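Local coordinates for MgGH51 (Meripilus giganteus, PDB 6ZPV), which probably hydrolyses terminal alpha-L-arabinofuranosyl linkages in plant arabinose-containing polysaccharides as a fungal family GH51 glycoside hydrolase, at residues A[93-104]-A[171-179]. Numbering follows the deposited sequence.
Sequences RVGFTNEGFWGI and DVSNSFFVT
Phe96 and Val178 exchange two backbone hydrogen bonds, as do Asn98 and Phe176, pairing strands 93-98 and 174-179 antiparallel. On one face of this ladder Val178 CB lies over the Phe96 ring, 4.0 Å from its centroid; on the other, the Arg93 guanidinium makes a cation-pi contact with Phe177. Bent at chi3 (-60°), the arginine chain brings NH2 over the ring centre, with the guanidinium plane nearly upright on the ring at 79°. Arg93 NE gives a hydrogen bond to a water, 2.8 Å from NE to the water oxygen, that is also bonded to Thr179 OG1, while NH1 is hydrogen-bonded to Gln135 OE1. A second water joins Thr97 OG1 to Ser175 OG, donating to the latter, which is also hydrogen-bonded to Asn137 OD1. Where the strands part, a third water donates to both Glu99 O and Asn174 O. Beyond it the two segments meet again: Ile104 N donates to Val172 O over 3.0 Å, and Asn174 ND2 reaches Ile104 O at 2.9 Å, almost straight (174°). The same amide nitrogen also donates to Asp171 O, so both of its hydrogens are used, and Asn98 OD1 closes an Asx turn onto Gly100 N. Strand 174-181 is the middle of a five-stranded antiparallel sheet, with 93-98 between it and outer strand 57-60, and 127-136 on its other side. Phe96 meets Phe84 and Phe192 of the second five-stranded sheet edge-to-face, placing the contact in a beta-sandwich.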
ATOM      1  N   ARG A  93     -32.625 -22.393   8.833  1.00 14.87           N
ATOM      2  CA  ARG A  93     -31.902 -21.110   8.658  1.00 14.49           C
ATOM      3  C   ARG A  93     -32.109 -20.630   7.229  1.00 14.83           C
ATOM      4  O   ARG A  93     -31.978 -21.383   6.251  1.00 15.12           O
ATOM      5  CB  ARG A  93     -30.429 -21.327   9.022  1.00 16.00           C
ATOM      6  CG  ARG A  93     -29.614 -22.224   8.102  1.00 16.70           C
ATOM      7  CD  ARG A  93     -28.267 -22.652   8.660  1.00 17.85           C
ATOM      8  NE  ARG A  93     -27.365 -21.556   8.971  1.00 17.89           N
ATOM      9  CZ  ARG A  93     -26.260 -21.222   8.328  1.00 16.49           C
ATOM     10  NH1 ARG A  93     -25.880 -21.797   7.223  1.00 18.22           N
ATOM     11  NH2 ARG A  93     -25.495 -20.289   8.855  1.00 16.35           N
ATOM     12  N   VAL A  94     -32.353 -19.352   7.106  1.00 14.04           N
ATOM     13  CA  VAL A  94     -32.561 -18.674   5.794  0.50 14.11           C
ATOM     14  C   VAL A  94     -31.826 -17.349   5.891  1.00 13.70           C
ATOM     15  O   VAL A  94     -31.948 -16.670   6.927  1.00 14.16           O
ATOM     16  CB  VAL A  94     -34.068 -18.554   5.438  0.50 15.73           C
ATOM     17  CG1 VAL A  94     -34.244 -17.822   4.110  0.50 16.65           C
ATOM     18  CG2 VAL A  94     -34.791 -19.919   5.409  0.50 14.60           C
ATOM     19  N   GLY A  95     -31.102 -16.922   4.867  1.00 13.11           N
ATOM     20  CA  GLY A  95     -30.292 -15.736   4.961  1.00 13.10           C
ATOM     21  C   GLY A  95     -29.342 -15.658   3.825  1.00 12.48           C
ATOM     22  O   GLY A  95     -29.722 -15.942   2.684  1.00 13.04           O
ATOM     23  N   PHE A  96     -28.104 -15.227   4.115  1.00 12.27           N
ATOM     24  CA  PHE A  96     -27.145 -14.984   3.027  1.00 12.24           C
ATOM     25  C   PHE A  96     -25.727 -15.010   3.621  1.00 12.03           C
ATOM     26  O   PHE A  96     -25.533 -14.830   4.818  1.00 12.09           O
ATOM     27  CB  PHE A  96     -27.465 -13.674   2.304  1.00 12.64           C
ATOM     28  CG  PHE A  96     -27.736 -12.531   3.233  1.00 12.67           C
ATOM     29  CD1 PHE A  96     -26.721 -11.704   3.703  1.00 12.85           C
ATOM     30  CD2 PHE A  96     -29.054 -12.222   3.616  1.00 12.92           C
ATOM     31  CE1 PHE A  96     -27.010 -10.670   4.555  1.00 12.61           C
ATOM     32  CE2 PHE A  96     -29.322 -11.195   4.489  1.00 12.76           C
ATOM     33  CZ  PHE A  96     -28.296 -10.418   4.951  1.00 12.66           C
ATOM     34  N   THR A  97     -24.767 -15.228   2.735  1.00 12.37           N
ATOM     35  CA  THR A  97     -23.338 -15.219   3.025  1.00 12.21           C
ATOM     36  C   THR A  97     -22.608 -14.132   2.232  1.00 12.06           C
ATOM     37  O   THR A  97     -23.064 -13.742   1.159  1.00 12.19           O
ATOM     38  CB  THR A  97     -22.683 -16.588   2.806  1.00 12.65           C
ATOM     39  OG1 THR A  97     -22.822 -16.933   1.430  1.00 13.61           O
ATOM     40  CG2 THR A  97     -23.237 -17.668   3.694  1.00 13.73           C
ATOM     41  N   ASN A  98     -21.461 -13.762   2.785  1.00 12.01           N
ATOM     42  CA  ASN A  98     -20.458 -12.975   2.055  1.00 12.01           C
ATOM     43  C   ASN A  98     -19.177 -13.818   2.043  1.00 11.96           C
ATOM     44  O   ASN A  98     -18.705 -14.222   3.128  1.00 12.67           O
ATOM     45  CB  ASN A  98     -20.188 -11.614   2.722  1.00 12.06           C
ATOM     46  CG  ASN A  98     -19.311 -10.700   1.889  1.00 12.15           C
ATOM     47  OD1 ASN A  98     -18.080 -10.900   1.857  1.00 12.06           O
ATOM     48  ND2 ASN A  98     -19.922  -9.715   1.254  1.00 13.22           N
ATOM     49  N   GLU A  99     -18.612 -14.043   0.862  1.00 12.48           N
ATOM     50  CA  GLU A  99     -17.449 -14.922   0.703  1.00 12.90           C
ATOM     51  C   GLU A  99     -16.149 -14.206   1.047  1.00 12.66           C
ATOM     52  O   GLU A  99     -15.070 -14.832   0.908  1.00 12.71           O
ATOM     53  CB  GLU A  99     -17.409 -15.455  -0.737  1.00 13.44           C
ATOM     54  CG  GLU A  99     -17.099 -14.389  -1.784  1.00 13.93           C
ATOM     55  CD  GLU A  99     -17.088 -14.889  -3.208  1.00 15.61           C
ATOM     56  OE1 GLU A  99     -15.984 -14.959  -3.792  1.00 19.92           O
ATOM     57  OE2 GLU A  99     -18.136 -15.287  -3.746  1.00 19.48           O
ATOM     58  N   GLY A 100     -16.174 -12.933   1.414  1.00 12.07           N
ATOM     59  CA  GLY A 100     -14.948 -12.193   1.696  1.00 11.71           C
ATOM     60  C   GLY A 100     -14.231 -11.846   0.403  1.00 11.28           C
ATOM     61  O   GLY A 100     -14.794 -11.881  -0.709  1.00 12.19           O
ATOM     62  N   PHE A 101     -12.943 -11.468   0.573  1.00 11.83           N
ATOM     63  CA  PHE A 101     -12.020 -11.267  -0.561  1.00 12.57           C
ATOM     64  C   PHE A 101     -11.343 -12.605  -0.806  1.00 12.07           C
ATOM     65  O   PHE A 101     -10.245 -12.910  -0.290  1.00 13.21           O
ATOM     66  CB  PHE A 101     -11.035 -10.148  -0.215  1.00 13.38           C
ATOM     67  CG  PHE A 101     -11.707  -8.796  -0.060  1.00 12.00           C
ATOM     68  CD1 PHE A 101     -11.896  -7.982  -1.155  1.00 12.10           C
ATOM     69  CD2 PHE A 101     -12.115  -8.364   1.182  1.00 11.83           C
ATOM     70  CE1 PHE A 101     -12.480  -6.732  -1.013  1.00 12.40           C
ATOM     71  CE2 PHE A 101     -12.712  -7.123   1.341  1.00 12.09           C
ATOM     72  CZ  PHE A 101     -12.879  -6.307   0.238  1.00 12.53           C
ATOM     73  N   TRP A 102     -12.085 -13.492  -1.483  1.00 12.69           N
ATOM     74  CA  TRP A 102     -11.556 -14.842  -1.795  1.00 13.50           C
ATOM     75  C   TRP A 102     -11.218 -15.626  -0.502  1.00 13.22           C
ATOM     76  O   TRP A 102     -10.249 -16.378  -0.439  1.00 13.96           O
ATOM     77  CB  TRP A 102     -10.384 -14.782  -2.801  1.00 14.44           C
ATOM     78  CG  TRP A 102     -10.830 -14.105  -4.044  1.00 14.78           C
ATOM     79  CD1 TRP A 102     -11.463 -14.646  -5.094  1.00 15.93           C
ATOM     80  CD2 TRP A 102     -10.787 -12.691  -4.294  1.00 13.77           C
ATOM     81  NE1 TRP A 102     -11.814 -13.680  -6.005  1.00 16.62           N
ATOM     82  CE2 TRP A 102     -11.424 -12.476  -5.514  1.00 15.14           C
ATOM     83  CE3 TRP A 102     -10.237 -11.582  -3.628  1.00 14.16           C
ATOM     84  CZ2 TRP A 102     -11.656 -11.191  -6.016  1.00 16.22           C
ATOM     85  CZ3 TRP A 102     -10.442 -10.322  -4.118  1.00 15.59           C
ATOM     86  CH2 TRP A 102     -11.170 -10.132  -5.296  1.00 16.28           C
ATOM     87  N   GLY A 103     -12.099 -15.491   0.507  1.00 13.10           N
ATOM     88  CA  GLY A 103     -11.958 -16.211   1.762  1.00 12.98           C
ATOM     89  C   GLY A 103     -11.987 -15.326   2.958  1.00 11.71           C
ATOM     90  O   GLY A 103     -11.899 -14.058   2.841  1.00 12.89           O
ATOM     91  N   ILE A 104     -12.032 -15.919   4.143  1.00 12.64           N
ATOM     92  CA  ILE A 104     -11.974 -15.247   5.440  1.00 13.24           C
ATOM     93  C   ILE A 104     -11.197 -16.145   6.359  1.00 12.82           C
ATOM     94  O   ILE A 104     -11.604 -17.290   6.550  1.00 13.82           O
ATOM     95  CB  ILE A 104     -13.352 -14.881   6.019  1.00 13.32           C
ATOM     96  CG1 ILE A 104     -14.214 -14.079   5.053  1.00 13.43           C
ATOM     97  CG2 ILE A 104     -13.177 -14.237   7.379  1.00 13.66           C
ATOM     98  CD1 ILE A 104     -15.618 -13.740   5.561  1.00 14.44           C
ATOM     99  N   ASP A 171      -8.680 -23.871   6.797  1.00 17.64           N
ATOM    100  CA  ASP A 171      -8.263 -23.100   5.614  1.00 16.82           C
ATOM    101  C   ASP A 171      -9.075 -21.811   5.611  1.00 15.51           C
ATOM    102  O   ASP A 171      -9.793 -21.549   6.576  1.00 14.99           O
ATOM    103  CB  ASP A 171      -8.343 -23.965   4.349  1.00 18.22           C
ATOM    104  CG  ASP A 171      -9.744 -24.470   4.112  1.00 18.21           C
ATOM    105  OD1 ASP A 171     -10.702 -23.690   4.333  1.00 17.09           O
ATOM    106  OD2 ASP A 171      -9.900 -25.598   3.644  1.00 25.91           O
ATOM    107  N   VAL A 172      -8.961 -21.023   4.566  1.00 14.66           N
ATOM    108  CA  VAL A 172      -9.681 -19.725   4.472  1.00 14.17           C
ATOM    109  C   VAL A 172     -10.996 -19.842   3.699  1.00 14.61           C
ATOM    110  O   VAL A 172     -11.620 -18.790   3.474  1.00 14.50           O
ATOM    111  CB  VAL A 172      -8.804 -18.602   3.910  1.00 14.76           C
ATOM    112  CG1 VAL A 172      -7.568 -18.397   4.776  1.00 17.20           C
ATOM    113  CG2 VAL A 172      -8.371 -18.844   2.462  1.00 16.06           C
ATOM    114  N   SER A 173     -11.489 -21.049   3.398  1.00 15.79           N
ATOM    115  CA  SER A 173     -12.723 -21.212   2.609  0.50 16.54           C
ATOM    116  C   SER A 173     -13.932 -21.122   3.548  1.00 14.86           C
ATOM    117  O   SER A 173     -14.631 -22.118   3.747  1.00 17.15           O
ATOM    118  CB  SER A 173     -12.648 -22.490   1.803  0.50 16.95           C
ATOM    119  OG  SER A 173     -11.623 -22.420   0.799  0.50 18.02           O
ATOM    120  N   ASN A 174     -14.126 -19.936   4.104  1.00 14.68           N
ATOM    121  CA  ASN A 174     -15.172 -19.608   5.081  1.00 14.26           C
ATOM    122  C   ASN A 174     -15.890 -18.319   4.632  1.00 13.01           C
ATOM    123  O   ASN A 174     -15.308 -17.526   3.891  1.00 14.13           O
ATOM    124  CB  ASN A 174     -14.560 -19.386   6.459  1.00 13.80           C
ATOM    125  CG  ASN A 174     -13.567 -20.464   6.801  1.00 14.69           C
ATOM    126  OD1 ASN A 174     -13.983 -21.641   6.896  1.00 15.62           O
ATOM    127  ND2 ASN A 174     -12.284 -20.123   6.948  1.00 14.72           N
ATOM    128  N   SER A 175     -17.100 -18.138   5.145  1.00 13.21           N
ATOM    129  CA  SER A 175     -17.944 -16.980   4.824  1.00 13.09           C
ATOM    130  C   SER A 175     -18.585 -16.393   6.083  1.00 12.47           C
ATOM    131  O   SER A 175     -18.830 -17.113   7.076  1.00 13.24           O
ATOM    132  CB  SER A 175     -19.010 -17.355   3.853  1.00 13.38           C
ATOM    133  OG  SER A 175     -18.499 -17.666   2.571  1.00 14.54           O
ATOM    134  N   PHE A 176     -18.826 -15.093   6.024  1.00 12.33           N
ATOM    135  CA  PHE A 176     -19.715 -14.427   6.968  1.00 11.46           C
ATOM    136  C   PHE A 176     -21.160 -14.775   6.615  1.00 12.30           C
ATOM    137  O   PHE A 176     -21.479 -14.920   5.423  1.00 12.73           O
ATOM    138  CB  PHE A 176     -19.503 -12.935   6.847  1.00 12.17           C
ATOM    139  CG  PHE A 176     -20.424 -12.066   7.664  1.00 12.31           C
ATOM    140  CD1 PHE A 176     -20.306 -12.037   9.057  1.00 13.04           C
ATOM    141  CD2 PHE A 176     -21.374 -11.267   7.071  1.00 12.44           C
ATOM    142  CE1 PHE A 176     -21.131 -11.262   9.845  1.00 13.34           C
ATOM    143  CE2 PHE A 176     -22.185 -10.429   7.872  1.00 12.99           C
ATOM    144  CZ  PHE A 176     -22.083 -10.446   9.231  1.00 14.94           C
ATOM    145  N   PHE A 177     -22.031 -14.891   7.607  1.00 12.03           N
ATOM    146  CA  PHE A 177     -23.449 -15.159   7.343  1.00 11.96           C
ATOM    147  C   PHE A 177     -24.329 -14.291   8.235  1.00 11.59           C
ATOM    148  O   PHE A 177     -23.943 -13.871   9.354  1.00 12.30           O
ATOM    149  CB  PHE A 177     -23.810 -16.636   7.546  1.00 12.61           C
ATOM    150  CG  PHE A 177     -23.827 -17.162   8.953  1.00 12.41           C
ATOM    151  CD1 PHE A 177     -24.921 -16.963   9.777  1.00 12.87           C
ATOM    152  CD2 PHE A 177     -22.749 -17.877   9.445  1.00 13.66           C
ATOM    153  CE1 PHE A 177     -24.913 -17.494  11.066  1.00 14.32           C
ATOM    154  CE2 PHE A 177     -22.768 -18.420  10.714  1.00 14.62           C
ATOM    155  CZ  PHE A 177     -23.889 -18.228  11.547  1.00 14.34           C
ATOM    156  N   VAL A 178     -25.545 -14.092   7.734  1.00 12.13           N
ATOM    157  CA  VAL A 178     -26.689 -13.506   8.449  1.00 11.98           C
ATOM    158  C   VAL A 178     -27.865 -14.431   8.209  1.00 12.36           C
ATOM    159  O   VAL A 178     -28.158 -14.736   7.037  1.00 13.21           O
ATOM    160  CB  VAL A 178     -26.999 -12.089   7.958  1.00 12.09           C
ATOM    161  CG1 VAL A 178     -28.212 -11.519   8.656  1.00 14.39           C
ATOM    162  CG2 VAL A 178     -25.794 -11.185   8.103  1.00 13.64           C
ATOM    163  N   THR A 179     -28.539 -14.891   9.252  1.00 12.98           N
ATOM    164  CA  THR A 179     -29.745 -15.731   9.102  1.00 12.98           C
ATOM    165  C   THR A 179     -30.829 -15.283  10.072  1.00 12.53           C
ATOM    166  O   THR A 179     -30.569 -14.786  11.176  1.00 13.63           O
ATOM    167  CB  THR A 179     -29.424 -17.215   9.295  1.00 13.04           C
ATOM    168  OG1 THR A 179     -28.920 -17.490  10.591  1.00 14.71           O
ATOM    169  CG2 THR A 179     -28.489 -17.744   8.259  1.00 14.20           C
TER
HETATM  170  O   HOH W   1     -27.374 -19.712  11.104  1.00 17.77           O
HETATM  171  O   HOH W   2     -20.264 -17.182   0.514  1.00 18.18           O
HETATM  172  O   HOH W   3     -15.064 -17.587   1.131  1.00 14.90           O